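Local coordinates for protein trehalose-6-phosphate phosphatase (Neosartorya fumigata, PDB 5DXL) that is a phosphatase of the HAD superfamily, with a Rossmann-like core and a smaller cap built on a four-stranded antiparallel sheet, at residues T53-P58 and P81-S86; F192-L197 and F225-K230. All blocks are in the same frame, centred on the assembly; numbering follows the deposited sequence.

Interaction 1: residues T53-P58 and P81-S86; sequences TLAADP and PELGLS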
loop_
_atom_site.group_PDB
_atom_site.type_symbol
_atom_site.label_atom_id
_atom_site.label_comp_id
_atom_site.label_asym_id
_atom_site.label_seq_id
_atom_site.Cartn_x
_atom_site.Cartn_y
_atom_site.Cartn_z
ATOM N N THR A 53 3.890 -13.190 -15.771
ATOM C CA THR A 53 3.187 -13.090 -17.041
ATOM C C THR A 53 2.505 -11.728 -17.189
ATOM O O THR A 53 2.565 -11.112 -18.252
ATOM C CB THR A 53 2.171 -14.236 -17.183
ATOM O OG1 THR A 53 2.889 -15.480 -17.230
ATOM C CG2 THR A 53 1.323 -14.080 -18.447
ATOM N N LEU A 54 1.888 -11.238 -16.118
ATOM C CA LEU A 54 1.237 -9.933 -16.183
ATOM C C LEU A 54 2.253 -8.820 -16.471
ATOM O O LEU A 54 2.008 -7.940 -17.299
ATOM C CB LEU A 54 0.482 -9.651 -14.869
ATOM C CG LEU A 54 -0.355 -8.367 -14.883
ATOM C CD1 LEU A 54 -1.600 -8.570 -15.740
ATOM C CD2 LEU A 54 -0.759 -7.951 -13.461
ATOM N N ALA A 55 3.398 -8.884 -15.801
ATOM C CA ALA A 55 4.394 -7.821 -15.892
ATOM C C ALA A 55 5.198 -7.893 -17.187
ATOM O O ALA A 55 5.843 -6.928 -17.563
ATOM C CB ALA A 55 5.335 -7.873 -14.690
ATOM N N ALA A 56 5.141 -9.032 -17.856
ATOM C CA ALA A 56 5.912 -9.209 -19.092
ATOM C C ALA A 56 5.394 -8.301 -20.206
ATOM O O ALA A 56 6.160 -7.859 -21.074
ATOM C CB ALA A 56 5.863 -10.655 -19.531
ATOM N N ASP A 57 4.096 -8.031 -20.183
ATOM C CA ASP A 57 3.446 -7.160 -21.163
ATOM C C ASP A 57 3.783 -5.705 -20.855
ATOM O O ASP A 57 3.423 -5.182 -19.800
ATOM C CB ASP A 57 1.931 -7.398 -21.133
ATOM C CG ASP A 57 1.167 -6.636 -22.209
ATOM O OD1 ASP A 57 1.618 -5.577 -22.689
ATOM O OD2 ASP A 57 0.063 -7.116 -22.549
ATOM N N PRO A 58 4.466 -5.027 -21.777
ATOM C CA PRO A 58 4.940 -3.674 -21.483
ATOM C C PRO A 58 3.825 -2.635 -21.430
ATOM O O PRO A 58 4.081 -1.506 -21.008
ATOM C CB PRO A 58 5.907 -3.392 -22.648
ATOM C CG PRO A 58 5.345 -4.181 -23.756
ATOM C CD PRO A 58 4.866 -5.467 -23.126
ATOM N N PRO A 81 11.937 -8.518 -13.410
ATOM C CA PRO A 81 12.523 -7.176 -13.457
ATOM C C PRO A 81 11.493 -6.075 -13.691
ATOM O O PRO A 81 11.708 -4.944 -13.271
ATOM C CB PRO A 81 13.513 -7.271 -14.630
ATOM C CG PRO A 81 12.993 -8.380 -15.476
ATOM C CD PRO A 81 12.373 -9.367 -14.532
ATOM N N GLU A 82 10.375 -6.414 -14.322
ATOM C CA GLU A 82 9.376 -5.409 -14.648
ATOM C C GLU A 82 8.521 -4.977 -13.459
ATOM O O GLU A 82 7.792 -3.993 -13.550
ATOM C CB GLU A 82 8.453 -5.924 -15.763
ATOM C CG GLU A 82 9.164 -6.271 -17.084
ATOM C CD GLU A 82 9.747 -7.665 -17.100
ATOM O OE1 GLU A 82 9.657 -8.384 -16.084
ATOM O OE2 GLU A 82 10.309 -8.056 -18.149
ATOM N N LEU A 83 8.576 -5.715 -12.354
ATOM C CA LEU A 83 7.730 -5.339 -11.221
ATOM C C LEU A 83 8.237 -4.082 -10.558
ATOM O O LEU A 83 9.424 -3.976 -10.244
ATOM C CB LEU A 83 7.674 -6.438 -10.165
ATOM C CG LEU A 83 6.920 -7.720 -10.451
ATOM C CD1 LEU A 83 7.027 -8.615 -9.209
ATOM C CD2 LEU A 83 5.458 -7.411 -10.756
ATOM N N GLY A 84 7.329 -3.148 -10.313
ATOM C CA GLY A 84 7.609 -2.076 -9.376
ATOM C C GLY A 84 7.388 -2.603 -7.967
ATOM O O GLY A 84 6.411 -3.304 -7.719
ATOM N N LEU A 85 8.304 -2.296 -7.052
ATOM C CA LEU A 85 8.208 -2.809 -5.680
ATOM C C LEU A 85 8.231 -1.666 -4.673
ATOM O O LEU A 85 9.117 -0.826 -4.709
ATOM C CB LEU A 85 9.345 -3.794 -5.383
ATOM C CG LEU A 85 9.403 -4.997 -6.339
ATOM C CD1 LEU A 85 10.694 -5.776 -6.088
ATOM C CD2 LEU A 85 8.171 -5.907 -6.177
ATOM N N SER A 86 7.247 -1.652 -3.780
ATOM C CA SER A 86 7.205 -0.704 -2.665
ATOM C C SER A 86 7.221 -1.521 -1.383
ATOM O O SER A 86 6.311 -2.313 -1.143
ATOM C CB SER A 86 5.964 0.184 -2.745
ATOM O OG SER A 86 5.809 0.963 -1.557
#

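Interaction 2: residues F192-L197 and F225-K230; sequences FIAARL and FRALKK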
loop_
_atom_site.group_PDB
_atom_site.type_symbol
_atom_site.label_atom_id
_atom_site.label_comp_id
_atom_site.label_asym_id
_atom_site.label_seq_id
_atom_site.Cartn_x
_atom_site.Cartn_y
_atom_site.Cartn_z
ATOM N N PHE A 192 -0.955 7.989 -0.371
ATOM C CA PHE A 192 0.100 8.870 -0.836
ATOM C C PHE A 192 0.855 8.116 -1.910
ATOM O O PHE A 192 1.087 8.604 -3.025
ATOM C CB PHE A 192 1.011 9.277 0.334
ATOM C CG PHE A 192 2.115 10.222 -0.044
ATOM C CD1 PHE A 192 3.268 9.758 -0.662
ATOM C CD2 PHE A 192 2.013 11.575 0.245
ATOM C CE1 PHE A 192 4.292 10.627 -1.005
ATOM C CE2 PHE A 192 3.035 12.449 -0.091
ATOM C CZ PHE A 192 4.174 11.974 -0.716
ATOM N N ILE A 193 1.202 6.880 -1.575
ATOM C CA ILE A 193 1.889 6.017 -2.511
ATOM C C ILE A 193 1.104 5.872 -3.828
ATOM O O ILE A 193 1.647 6.126 -4.892
ATOM C CB ILE A 193 2.156 4.630 -1.864
ATOM C CG1 ILE A 193 3.050 4.806 -0.616
ATOM C CG2 ILE A 193 2.762 3.671 -2.887
ATOM C CD1 ILE A 193 3.156 3.551 0.293
ATOM N N ALA A 194 -0.179 5.518 -3.747
ATOM C CA ALA A 194 -1.030 5.334 -4.935
ATOM C C ALA A 194 -1.297 6.599 -5.767
ATOM O O ALA A 194 -1.382 6.547 -6.993
ATOM C CB ALA A 194 -2.376 4.725 -4.508
ATOM N N ALA A 195 -1.476 7.733 -5.102
ATOM C CA ALA A 195 -1.707 8.972 -5.833
ATOM C C ALA A 195 -0.462 9.345 -6.623
ATOM O O ALA A 195 -0.553 9.791 -7.760
ATOM C CB ALA A 195 -2.094 10.100 -4.888
ATOM N N ARG A 196 0.694 9.144 -5.998
ATOM C CA ARG A 196 1.982 9.455 -6.608
ATOM C C ARG A 196 2.158 8.666 -7.904
ATOM O O ARG A 196 2.603 9.197 -8.918
ATOM C CB ARG A 196 3.116 9.145 -5.627
ATOM C CG ARG A 196 4.408 9.894 -5.902
ATOM C CD ARG A 196 5.582 9.289 -5.135
ATOM N NE ARG A 196 5.755 7.865 -5.424
ATOM C CZ ARG A 196 6.159 7.376 -6.596
ATOM N NH1 ARG A 196 6.433 8.192 -7.609
ATOM N NH2 ARG A 196 6.286 6.066 -6.764
ATOM N N LEU A 197 1.780 7.394 -7.869
ATOM C CA LEU A 197 1.871 6.534 -9.043
ATOM C C LEU A 197 1.018 7.000 -10.213
ATOM O O LEU A 197 1.423 6.896 -11.367
ATOM C CB LEU A 197 1.479 5.106 -8.675
ATOM C CG LEU A 197 2.673 4.267 -8.250
ATOM C CD1 LEU A 197 2.218 2.896 -7.805
ATOM C CD2 LEU A 197 3.640 4.174 -9.426
ATOM N N PHE A 225 -7.769 3.166 -2.327
ATOM C CA PHE A 225 -9.078 3.318 -2.968
ATOM C C PHE A 225 -9.534 4.775 -2.875
ATOM O O PHE A 225 -10.052 5.333 -3.844
ATOM C CB PHE A 225 -10.136 2.408 -2.332
ATOM C CG PHE A 225 -9.725 0.962 -2.203
ATOM C CD1 PHE A 225 -8.943 0.339 -3.169
ATOM C CD2 PHE A 225 -10.133 0.223 -1.098
ATOM C CE1 PHE A 225 -8.568 -1.001 -3.032
ATOM C CE2 PHE A 225 -9.767 -1.109 -0.948
ATOM C CZ PHE A 225 -8.986 -1.729 -1.916
ATOM N N ARG A 226 -9.323 5.378 -1.707
ATOM C CA ARG A 226 -9.626 6.800 -1.509
ATOM C C ARG A 226 -8.874 7.663 -2.500
ATOM O O ARG A 226 -9.441 8.563 -3.115
ATOM C CB ARG A 226 -9.273 7.250 -0.088
ATOM C CG ARG A 226 -10.300 6.897 0.939
ATOM C CD ARG A 226 -10.052 7.601 2.283
ATOM N NE ARG A 226 -10.918 7.010 3.293
ATOM C CZ ARG A 226 -10.563 5.997 4.078
ATOM N NH1 ARG A 226 -9.343 5.486 3.991
ATOM N NH2 ARG A 226 -11.424 5.500 4.958
ATOM N N ALA A 227 -7.581 7.398 -2.650
ATOM C CA ALA A 227 -6.766 8.183 -3.557
ATOM C C ALA A 227 -7.257 8.080 -4.995
ATOM O O ALA A 227 -7.258 9.066 -5.731
ATOM C CB ALA A 227 -5.299 7.750 -3.462
ATOM N N LEU A 228 -7.661 6.886 -5.415
ATOM C CA LEU A 228 -8.106 6.710 -6.786
ATOM C C LEU A 228 -9.435 7.423 -7.027
ATOM O O LEU A 228 -9.695 7.889 -8.130
ATOM C CB LEU A 228 -8.213 5.227 -7.129
ATOM C CG LEU A 228 -6.850 4.600 -7.425
ATOM C CD1 LEU A 228 -7.006 3.106 -7.604
ATOM C CD2 LEU A 228 -6.258 5.220 -8.675
ATOM N N LYS A 229 -10.258 7.527 -5.991
ATOM C CA LYS A 229 -11.512 8.279 -6.108
ATOM C C LYS A 229 -11.225 9.775 -6.281
ATOM O O LYS A 229 -12.079 10.529 -6.754
ATOM C CB LYS A 229 -12.409 8.016 -4.894
ATOM C CG LYS A 229 -13.132 6.687 -4.988
ATOM C CD LYS A 229 -13.728 6.237 -3.654
ATOM C CE LYS A 229 -14.944 7.039 -3.273
ATOM N NZ LYS A 229 -15.663 6.377 -2.139
ATOM N N LYS A 230 -10.009 10.189 -5.939
ATOM C CA LYS A 230 -9.560 11.574 -6.109
ATOM C C LYS A 230 -8.662 11.787 -7.325
ATOM O O LYS A 230 -8.109 12.872 -7.503
ATOM C CB LYS A 230 -8.807 12.037 -4.859
ATOM C CG LYS A 230 -9.665 12.124 -3.628
ATOM C CD LYS A 230 -8.836 12.316 -2.373
ATOM C CE LYS A 230 -8.145 13.660 -2.350
ATOM N NZ LYS A 230 -7.553 13.923 -1.011
#

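Interaction 1: residues T53-P58 and P81-S86
With chi1 at -60°, E82 sets its CG beside its own backbone N, anti to the carbonyl carbon, and E82 CB and CG meet A55 from there. Further out, chi2 (84°) curls the chain back toward E82 N. The carboxylate folds back over its own backbone, and CB and CG make the closest contacts. E82 CB lies 3.3 Å from A55 O. E82 CG lies 3.4 Å from A55 O, so two methylenes rest against one carbonyl oxygen. A55 adds its methyl: A55 CB is 3.8 Å from E82 CB.

The same methyl meets a second partner. A55 CB is 4.0 Å from L83 CD2, one branch tip of the leucine. In L83 a chi2 of -179° extends CD1 onward and leaves CD2 as the branch turned toward A55. A55 therefore bridges two consecutive residues. The close backbones, 5.7 Å between A55 CA and E82 CA, are consistent with an alanine here.

The contact belongs to the Rossmann-like core of the HAD fold. Helix 45-56 is the helical arm of a beta-alpha-beta unit between strands 21-25 and 60-65. Its last turn here meets the turn that leads into strand 84-87, which runs parallel to 60-65. L83 also packs on V62 of that strand, and L54 lies on V62, F23 and F25, so the two segments share the hydrophobic layer over the sheet.

A55 and L83 are buried, and E82 is less so. E82 also packs on R97. Just past the helix, D57 forms a salt bridge with R59.

Interaction 2: residues F192-L197 and F225-K230
Methyl packing carries this contact. The CB of A227 points at helix 190-199 and meets two neighbouring alanines there. A227 CB lies 4.3 Å from A194 CB. The A194 methyl is directed at the partner segment. The A195 methyl points to the side, and A195 CB still lies 4.2 Å from A227 CB. One methyl is thus set against a pair of methyls.

Methyl-to-backbone packing adds to this. A227 CB also comes within 4.2 Å of A195 N, so the methyl lies against the main chain of the facing helix. The nearest alpha carbons, A195 CA and A227 CA, are 5.6 Å apart, a very close approach for two helices.

Backbone hydrogen bonds hold each segment in helical form. R196 N bonds to F192 O, and K229 N bonds to F225 O. The second segment closes with K230 N on A227 O at 3.0 Å, near the end of helix 222-229.

Hydrophobic packing against the sheet lies underneath. A194, L197 and L228 all touch M24 of strand 21-25. L228 packs on strands 211-216 and 238-243, where F225 packs as well. The two helices thus lie side by side over the parallel central strands of the mixed core sheet of this HAD-type domain.

Salt bridges sit apart from the alanines. R196 pairs with E200, R226 with D223, and K229 with E251. Each ties a helix to its own turn or to a nearby loop.

Between these two segments there is neither a charge pair nor a hydrogen bond, so their close fit rests on methyl and backbone packing.

Overall arrangement
The two contacts come in series along the chain. Interaction 1 closes before interaction 2 opens, and the four-stranded antiparallel sheet of the cap lies between them in sequence. Both belong to the Rossmann-like core, with centres about 20 Å apart. They share strand 21-25 but use alternate residues of it: L54 of interaction 1 packs on F23 and F25, while A194 and L228 of interaction 2 pack on M24. This is consistent with helices layered on both faces of the central sheet. The contacts also touch directly, since S86 OG lies 4.1 Å from I193 CD1. Interaction 1 joins a helix end to the turn before a core strand; interaction 2 joins two helices.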